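Putative secreted protein (Streptomyces coelicolor A3, PDB 2QF9) is of unknown function but is a putative secreted protein of the DUF305 family, an all-helical bundle of the ferritin clan. Local coordinates at residues Met26-Asp36 against Gly105-Tyr116. Residues are numbered along the deposited sequence; the frame is centred on the assembly and turned at random.
With EDO (1,2-ethanediol), chain D; EDO (1,2-ethanediol), chain C.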
loop_
_atom_site.group_PDB
_atom_site.type_symbol
_atom_site.label_atom_id
_atom_site.label_comp_id
_atom_site.label_asym_id
_atom_site.label_seq_id
_atom_site.Cartn_x
_atom_site.Cartn_y
_atom_site.Cartn_z
HETATM N N MSE A 26 -6.883 -1.389 -9.793
HETATM C CA MSE A 26 -8.187 -0.866 -10.192
HETATM C C MSE A 26 -8.481 0.496 -9.570
HETATM O O MSE A 26 -9.037 1.383 -10.225
HETATM C CB MSE A 26 -9.285 -1.832 -9.792
HETATM C CG MSE A 26 -9.653 -2.782 -10.863
HETATM SE SE MSE A 26 -11.455 -3.356 -10.462
HETATM C CE MSE A 26 -11.137 -4.177 -8.742
ATOM N N SER A 27 -8.117 0.656 -8.299
ATOM C CA SER A 27 -8.305 1.913 -7.563
ATOM C C SER A 27 -7.484 3.066 -8.129
ATOM O O SER A 27 -7.998 4.188 -8.269
ATOM C CB SER A 27 -8.048 1.697 -6.060
ATOM O OG SER A 27 -8.998 0.736 -5.577
ATOM N N TYR A 28 -6.224 2.790 -8.486
ATOM C CA TYR A 28 -5.393 3.781 -9.161
ATOM C C TYR A 28 -6.011 4.206 -10.492
ATOM O O TYR A 28 -6.021 5.389 -10.817
ATOM C CB TYR A 28 -3.971 3.249 -9.405
ATOM C CG TYR A 28 -3.057 3.591 -8.256
ATOM C CD1 TYR A 28 -2.840 2.680 -7.206
ATOM C CD2 TYR A 28 -2.458 4.857 -8.179
ATOM C CE1 TYR A 28 -2.007 3.018 -6.125
ATOM C CE2 TYR A 28 -1.608 5.199 -7.085
ATOM C CZ TYR A 28 -1.413 4.283 -6.071
ATOM O OH TYR A 28 -0.595 4.610 -5.007
ATOM N N ILE A 29 -6.533 3.236 -11.243
ATOM C CA ILE A 29 -7.089 3.521 -12.562
ATOM C C ILE A 29 -8.346 4.399 -12.449
ATOM O O ILE A 29 -8.430 5.459 -13.099
ATOM C CB ILE A 29 -7.392 2.223 -13.371
ATOM C CG1 ILE A 29 -6.094 1.443 -13.679
ATOM C CG2 ILE A 29 -8.110 2.576 -14.681
ATOM C CD1 ILE A 29 -6.379 0.004 -14.148
ATOM N N VAL A 30 -9.300 3.986 -11.613
ATOM C CA VAL A 30 -10.551 4.749 -11.509
ATOM C C VAL A 30 -10.311 6.192 -11.023
ATOM O O VAL A 30 -10.988 7.111 -11.462
ATOM C CB VAL A 30 -11.647 4.033 -10.681
ATOM C CG1 VAL A 30 -11.412 4.178 -9.182
ATOM C CG2 VAL A 30 -13.045 4.588 -11.069
ATOM N N ARG A 31 -9.337 6.385 -10.135
ATOM C CA ARG A 31 -9.110 7.713 -9.585
ATOM C C ARG A 31 -8.616 8.683 -10.658
ATOM O O ARG A 31 -8.835 9.899 -10.552
ATOM C CB ARG A 31 -8.191 7.669 -8.360
ATOM C CG ARG A 31 -8.911 7.148 -7.105
ATOM C CD ARG A 31 -7.920 6.956 -5.940
ATOM N NE ARG A 31 -7.062 8.128 -5.726
ATOM C CZ ARG A 31 -7.390 9.191 -4.996
ATOM N NH1 ARG A 31 -8.579 9.267 -4.412
ATOM N NH2 ARG A 31 -6.533 10.195 -4.864
ATOM N N ASP A 32 -8.022 8.140 -11.718
ATOM C CA ASP A 32 -7.546 8.953 -12.828
ATOM C C ASP A 32 -8.618 9.189 -13.911
ATOM O O ASP A 32 -8.404 9.977 -14.842
ATOM C CB ASP A 32 -6.278 8.347 -13.446
ATOM C CG ASP A 32 -5.001 8.743 -12.698
ATOM O OD1 ASP A 32 -5.063 9.431 -11.660
ATOM O OD2 ASP A 32 -3.925 8.350 -13.164
ATOM N N ARG A 33 -9.766 8.529 -13.773
ATOM C CA ARG A 33 -10.801 8.547 -14.825
ATOM C C ARG A 33 -12.050 9.352 -14.456
ATOM O O ARG A 33 -12.933 9.577 -15.307
ATOM C CB ARG A 33 -11.247 7.118 -15.192
ATOM C CG ARG A 33 -10.180 6.149 -15.717
ATOM C CD ARG A 33 -9.281 6.749 -16.784
ATOM N NE ARG A 33 -10.005 7.150 -17.987
ATOM C CZ ARG A 33 -9.445 7.715 -19.054
ATOM N NH1 ARG A 33 -8.135 7.939 -19.092
ATOM N NH2 ARG A 33 -10.191 8.042 -20.102
ATOM N N THR A 34 -12.146 9.740 -13.194
ATOM C CA THR A 34 -13.279 10.506 -12.715
ATOM C C THR A 34 -12.891 11.557 -11.681
ATOM O O THR A 34 -11.875 11.407 -10.991
ATOM C CB THR A 34 -14.405 9.586 -12.168
ATOM O OG1 THR A 34 -15.542 10.387 -11.822
ATOM C CG2 THR A 34 -13.912 8.772 -10.925
ATOM N N ASP A 35 -13.718 12.604 -11.581
ATOM C CA ASP A 35 -13.580 13.600 -10.518
ATOM C C ASP A 35 -14.499 13.312 -9.336
ATOM O O ASP A 35 -14.498 14.049 -8.353
ATOM C CB ASP A 35 -13.848 15.023 -11.048
ATOM C CG ASP A 35 -12.744 15.531 -11.953
ATOM O OD1 ASP A 35 -11.559 15.201 -11.721
ATOM O OD2 ASP A 35 -13.074 16.276 -12.908
ATOM N N ASP A 36 -15.280 12.235 -9.419
ATOM C CA ASP A 36 -16.303 11.971 -8.411
ATOM C C ASP A 36 -15.714 11.712 -7.022
ATOM O O ASP A 36 -14.941 10.774 -6.845
ATOM C CB ASP A 36 -17.171 10.792 -8.803
ATOM C CG ASP A 36 -18.283 10.567 -7.825
ATOM O OD1 ASP A 36 -19.212 11.414 -7.781
ATOM O OD2 ASP A 36 -18.225 9.570 -7.070
ATOM N N GLY A 105 -9.825 1.535 -17.987
ATOM C CA GLY A 105 -8.901 2.599 -18.323
ATOM C C GLY A 105 -9.326 3.473 -19.488
ATOM O O GLY A 105 -8.763 4.565 -19.660
ATOM N N THR A 106 -10.296 3.005 -20.282
ATOM C CA THR A 106 -10.825 3.768 -21.440
ATOM C C THR A 106 -12.067 4.608 -21.102
ATOM O O THR A 106 -12.473 5.473 -21.889
ATOM C CB THR A 106 -11.210 2.856 -22.637
ATOM O OG1 THR A 106 -12.379 2.100 -22.301
ATOM C CG2 THR A 106 -10.047 1.915 -23.046
ATOM N N LEU A 107 -12.691 4.328 -19.955
ATOM C CA LEU A 107 -13.927 5.012 -19.552
ATOM C C LEU A 107 -13.673 6.311 -18.795
ATOM O O LEU A 107 -12.574 6.523 -18.270
ATOM C CB LEU A 107 -14.790 4.079 -18.700
ATOM C CG LEU A 107 -15.188 2.779 -19.408
ATOM C CD1 LEU A 107 -15.961 1.870 -18.457
ATOM C CD2 LEU A 107 -16.002 3.074 -20.653
ATOM N N ASP A 108 -14.713 7.148 -18.722
ATOM C CA ASP A 108 -14.649 8.473 -18.100
ATOM C C ASP A 108 -15.838 8.705 -17.178
ATOM O O ASP A 108 -16.922 8.148 -17.410
ATOM C CB ASP A 108 -14.645 9.569 -19.183
ATOM C CG ASP A 108 -13.325 9.634 -19.933
ATOM O OD1 ASP A 108 -13.294 9.251 -21.116
ATOM O OD2 ASP A 108 -12.310 10.042 -19.325
ATOM N N GLY A 109 -15.639 9.541 -16.155
ATOM C CA GLY A 109 -16.734 10.026 -15.318
ATOM C C GLY A 109 -17.647 8.925 -14.839
ATOM O O GLY A 109 -17.172 7.882 -14.377
ATOM N N LYS A 110 -18.953 9.127 -14.999
ATOM C CA LYS A 110 -19.910 8.199 -14.411
ATOM C C LYS A 110 -19.762 6.775 -14.966
ATOM O O LYS A 110 -19.934 5.801 -14.231
ATOM C CB LYS A 110 -21.354 8.686 -14.586
ATOM C CG LYS A 110 -22.304 7.917 -13.673
ATOM C CD LYS A 110 -23.651 8.592 -13.495
ATOM C CE LYS A 110 -24.646 8.146 -14.543
ATOM N NZ LYS A 110 -25.940 8.914 -14.333
ATOM N N GLN A 111 -19.458 6.655 -16.255
ATOM C CA GLN A 111 -19.299 5.331 -16.855
ATOM C C GLN A 111 -18.124 4.575 -16.211
ATOM O O GLN A 111 -18.231 3.374 -15.933
ATOM C CB GLN A 111 -19.110 5.419 -18.368
ATOM C CG GLN A 111 -20.353 5.784 -19.158
ATOM C CD GLN A 111 -20.151 5.602 -20.658
ATOM O OE1 GLN A 111 -19.062 5.241 -21.115
ATOM N NE2 GLN A 111 -21.210 5.843 -21.433
ATOM N N ALA A 112 -17.020 5.287 -15.969
ATOM C CA ALA A 112 -15.877 4.695 -15.247
ATOM C C ALA A 112 -16.244 4.331 -13.808
ATOM O O ALA A 112 -15.850 3.263 -13.309
ATOM C CB ALA A 112 -14.664 5.637 -15.288
ATOM N N GLU A 113 -16.986 5.210 -13.135
ATOM C CA GLU A 113 -17.436 4.932 -11.764
ATOM C C GLU A 113 -18.257 3.638 -11.717
ATOM O O GLU A 113 -17.994 2.736 -10.905
ATOM C CB GLU A 113 -18.291 6.095 -11.235
ATOM C CG GLU A 113 -17.516 7.392 -11.054
ATOM C CD GLU A 113 -18.431 8.610 -11.087
ATOM O OE1 GLU A 113 -19.518 8.525 -10.497
ATOM O OE2 GLU A 113 -18.051 9.625 -11.702
ATOM N N VAL A 114 -19.243 3.543 -12.610
ATOM C CA VAL A 114 -20.125 2.370 -12.638
ATOM C C VAL A 114 -19.316 1.107 -12.908
ATOM O O VAL A 114 -19.479 0.085 -12.228
ATOM C CB VAL A 114 -21.234 2.578 -13.698
ATOM C CG1 VAL A 114 -21.951 1.261 -14.038
ATOM C CG2 VAL A 114 -22.235 3.644 -13.177
ATOM N N TYR A 115 -18.442 1.178 -13.893
ATOM C CA TYR A 115 -17.684 -0.013 -14.304
ATOM C C TYR A 115 -16.754 -0.474 -13.182
ATOM O O TYR A 115 -16.662 -1.665 -12.910
ATOM C CB TYR A 115 -16.909 0.246 -15.590
ATOM C CG TYR A 115 -16.507 -1.048 -16.281
ATOM C CD1 TYR A 115 -17.488 -1.908 -16.794
ATOM C CD2 TYR A 115 -15.176 -1.407 -16.427
ATOM C CE1 TYR A 115 -17.137 -3.099 -17.429
ATOM C CE2 TYR A 115 -14.813 -2.592 -17.051
ATOM C CZ TYR A 115 -15.797 -3.435 -17.555
ATOM O OH TYR A 115 -15.468 -4.625 -18.178
ATOM N N TYR A 116 -16.122 0.485 -12.507
ATOM C CA TYR A 116 -15.282 0.213 -11.332
ATOM C C TYR A 116 -16.095 -0.455 -10.222
ATOM O O TYR A 116 -15.676 -1.463 -9.646
ATOM C CB TYR A 116 -14.687 1.532 -10.826
ATOM C CG TYR A 116 -13.973 1.415 -9.511
ATOM C CD1 TYR A 116 -12.685 0.850 -9.433
ATOM C CD2 TYR A 116 -14.591 1.844 -8.317
ATOM C CE1 TYR A 116 -12.021 0.742 -8.214
ATOM C CE2 TYR A 116 -13.943 1.735 -7.093
ATOM C CZ TYR A 116 -12.662 1.178 -7.038
ATOM O OH TYR A 116 -12.011 1.084 -5.842
HETATM C C1 EDO D . -19.536 14.424 -5.938
HETATM O O1 EDO D . -18.126 14.640 -6.201
HETATM C C2 EDO D . -19.793 13.413 -4.816
HETATM O O2 EDO D . -19.134 12.168 -5.113
HETATM C C1 EDO C . -0.306 2.808 -1.901
HETATM O O1 EDO C . -0.337 2.682 -3.315
HETATM C C2 EDO C . -1.586 2.197 -1.347
HETATM O O2 EDO C . -2.581 3.204 -1.271
#
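At one end of the helical bundle, the C-terminal turns of helix 8-31 run antiparallel to the start of helix 109-137, and Y116 packs against V30 between them. V30 CG1 sits over the centre of the Y116 ring, 3.6 Å from its centroid, a CH-pi contact, while V30 CG2 meets Y116 CB. Y116 OH donates to S27 OG at 3.0 Å, and S27 OG is in turn bonded to A23 O; helix 37-63 closes over this layer through A43. R33 curls its chain (chi2 -46°, chi3 -62°) to bring the guanidinium to 105-108. R33 NE donates to L107 O in a nearly straight bond of 2.7 Å in the guanidinium plane, and G105 O lies over one face. In the conformer given, D108 OD2 forms a salt bridge with R33 NH2 (3.0 Å), a pair less certain than the NE bond. The backbone joins in as G109 N donates to R33 O (2.8 Å). One helical turn further on, T34 OG1 donates a hydrogen bond to E113 OE2 at 2.6 Å, on its anti side, 28° out of the carboxylate plane, and accepts from D36 N in an ST turn. The carboxylates of D36 and E113 stack nearly parallel with 3.8 Å between D36 OD2 and E113 OE1; R168 bridges to both, which probably offsets their repulsion. The R33 and T34 bonds thus fix the chain following V30 against the second helix, while apolar packing and one buried hydroxyl pair join the helices behind it.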